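Local coordinates for uncharacterized protein Cgl0159 (Corynebacterium glutamicum, PDB 3FOK), which is of unknown function but adopts a TIM-barrel fold and gives its name to the Cgl0159-like family, at residues G42-V47 with G84-L89. Sequence-based numbering, arbitrary orientation.
Sequences GKLFIV and GVDGVL
F45 and V85 meet where the chain of 84-89 comes in beside strand 44-47. The ring of F45 stands with CG anti to its own backbone N (chi1 172°), which swings its CD2–CE2 side toward the incoming chain. V85 CG1 lies 3.4 Å from F45 CE2, approaching obliquely. The carbonyl O of G84 sits in the ring plane at the edge, 3.4 Å from F45 CD2, where the weakly positive ring hydrogens suit an oxygen. A broad, flat phenylalanine and a compact branched valine thus fill the ground between barrel wall and outer helices.

Just before its strand, D86 points its side chain at the 42-47 segment. D86 OD2 lies 2.9 Å from F45 N and accepts its N-H in a bent bond, although the position of OD2 is doubtful; OD1 is engaged by R35 in a salt bridge, so this buried acid has a charged partner. L44 CD1 reaches the CB of D86, apolar against the aliphatic part of the acid. F45 O takes D86 N at 2.9 Å, in its carbonyl plane, and more weakly G87 N.

From there the pairing is regular and parallel: V47 N bonds to G87 O at 3.0 Å, and L89 N to V47 O at 2.9 Å. I46 CG1 lies beside the backbone of G87, which, having no side chain, keeps this face of the pair slim. I46 CG2, anti to the backbone N, rests on the V88-L89 peptide, 3.6 Å from L89 N, with L89 CB a little beyond.

The two strands belong to a beta-alpha-beta unit whose helix 69-81 packs on V47 and V88, while helix 284-295 meets F45 and V85. I46 and L89 face the barrel interior beside strand 108-112, and strand 267-272 flanks 44-48, closing the barrel.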
loop_
_atom_site.group_PDB
_atom_site.type_symbol
_atom_site.label_atom_id
_atom_site.label_comp_id
_atom_site.label_asym_id
_atom_site.label_seq_id
_atom_site.Cartn_x
_atom_site.Cartn_y
_atom_site.Cartn_z
ATOM N N GLY A 42 -26.776 9.860 -33.054
ATOM C CA GLY A 42 -25.716 10.191 -32.118
ATOM C C GLY A 42 -26.118 10.376 -30.667
ATOM O O GLY A 42 -25.314 10.843 -29.861
ATOM N N LYS A 43 -27.353 10.019 -30.327
ATOM C CA LYS A 43 -27.825 10.153 -28.953
ATOM C C LYS A 43 -27.799 8.821 -28.217
ATOM O O LYS A 43 -27.787 7.753 -28.837
ATOM C CB LYS A 43 -29.240 10.730 -28.924
ATOM C CG LYS A 43 -29.300 12.253 -28.853
ATOM C CD LYS A 43 -28.682 12.909 -30.072
ATOM C CE LYS A 43 -28.885 14.417 -30.046
ATOM N NZ LYS A 43 -28.244 15.055 -28.859
ATOM N N LEU A 44 -27.806 8.889 -26.888
ATOM C CA LEU A 44 -27.755 7.691 -26.063
ATOM C C LEU A 44 -28.722 7.791 -24.885
ATOM O O LEU A 44 -28.814 8.830 -24.233
ATOM C CB LEU A 44 -26.320 7.502 -25.559
ATOM C CG LEU A 44 -25.787 6.126 -25.165
ATOM C CD1 LEU A 44 -25.835 5.186 -26.363
ATOM C CD2 LEU A 44 -24.354 6.275 -24.672
ATOM N N PHE A 45 -29.451 6.709 -24.628
ATOM C CA PHE A 45 -30.399 6.652 -23.516
ATOM C C PHE A 45 -30.148 5.365 -22.746
ATOM O O PHE A 45 -30.367 4.267 -23.260
ATOM C CB PHE A 45 -31.843 6.703 -24.032
ATOM C CG PHE A 45 -32.889 6.461 -22.971
ATOM C CD1 PHE A 45 -32.691 6.878 -21.656
ATOM C CD2 PHE A 45 -34.089 5.837 -23.297
ATOM C CE1 PHE A 45 -33.674 6.675 -20.684
ATOM C CE2 PHE A 45 -35.074 5.633 -22.339
ATOM C CZ PHE A 45 -34.866 6.052 -21.027
ATOM N N ILE A 46 -29.682 5.513 -21.510
ATOM C CA ILE A 46 -29.353 4.372 -20.669
ATOM C C ILE A 46 -30.090 4.378 -19.333
ATOM O O ILE A 46 -30.184 5.414 -18.669
ATOM C CB ILE A 46 -27.831 4.344 -20.425
ATOM C CG1 ILE A 46 -27.125 4.010 -21.740
ATOM C CG2 ILE A 46 -27.478 3.342 -19.330
ATOM C CD1 ILE A 46 -25.626 4.133 -21.687
ATOM N N VAL A 47 -30.616 3.218 -18.945
ATOM C CA VAL A 47 -31.331 3.103 -17.683
ATOM C C VAL A 47 -30.375 2.567 -16.617
ATOM O O VAL A 47 -29.718 1.546 -16.811
ATOM C CB VAL A 47 -32.544 2.163 -17.809
ATOM C CG1 VAL A 47 -33.475 2.382 -16.632
ATOM C CG2 VAL A 47 -33.273 2.420 -19.121
ATOM N N GLY A 84 -36.126 2.769 -28.097
ATOM C CA GLY A 84 -35.462 3.985 -27.670
ATOM C C GLY A 84 -34.426 3.796 -26.577
ATOM O O GLY A 84 -33.546 4.640 -26.416
ATOM N N VAL A 85 -34.519 2.708 -25.815
ATOM C CA VAL A 85 -33.546 2.465 -24.751
ATOM C C VAL A 85 -32.332 1.729 -25.317
ATOM O O VAL A 85 -32.410 0.563 -25.705
ATOM C CB VAL A 85 -34.161 1.653 -23.574
ATOM C CG1 VAL A 85 -35.396 2.360 -23.052
ATOM C CG2 VAL A 85 -34.504 0.243 -24.019
ATOM N N ASP A 86 -31.207 2.430 -25.361
ATOM C CA ASP A 86 -29.977 1.877 -25.904
ATOM C C ASP A 86 -29.229 0.929 -24.983
ATOM O O ASP A 86 -28.479 0.076 -25.453
ATOM C CB ASP A 86 -29.052 3.019 -26.319
ATOM C CG ASP A 86 -29.695 3.936 -27.336
ATOM O OD1 ASP A 86 -29.873 3.506 -28.496
ATOM O OD2 ASP A 86 -30.031 5.080 -26.967
ATOM N N GLY A 87 -29.417 1.070 -23.678
ATOM C CA GLY A 87 -28.705 0.190 -22.776
ATOM C C GLY A 87 -28.995 0.343 -21.298
ATOM O O GLY A 87 -29.914 1.055 -20.883
ATOM N N VAL A 88 -28.175 -0.326 -20.499
ATOM C CA VAL A 88 -28.330 -0.316 -19.055
ATOM C C VAL A 88 -27.002 -0.158 -18.319
ATOM O O VAL A 88 -25.953 -0.577 -18.806
ATOM C CB VAL A 88 -29.017 -1.626 -18.592
ATOM C CG1 VAL A 88 -28.289 -2.826 -19.181
ATOM C CG2 VAL A 88 -29.031 -1.712 -17.079
ATOM N N LEU A 89 -27.066 0.469 -17.149
ATOM C CA LEU A 89 -25.898 0.674 -16.301
ATOM C C LEU A 89 -26.123 -0.117 -15.027
ATOM O O LEU A 89 -27.122 0.079 -14.340
ATOM C CB LEU A 89 -25.724 2.154 -15.942
ATOM C CG LEU A 89 -24.970 2.436 -14.632
ATOM C CD1 LEU A 89 -23.601 1.770 -14.655
ATOM C CD2 LEU A 89 -24.834 3.936 -14.434
#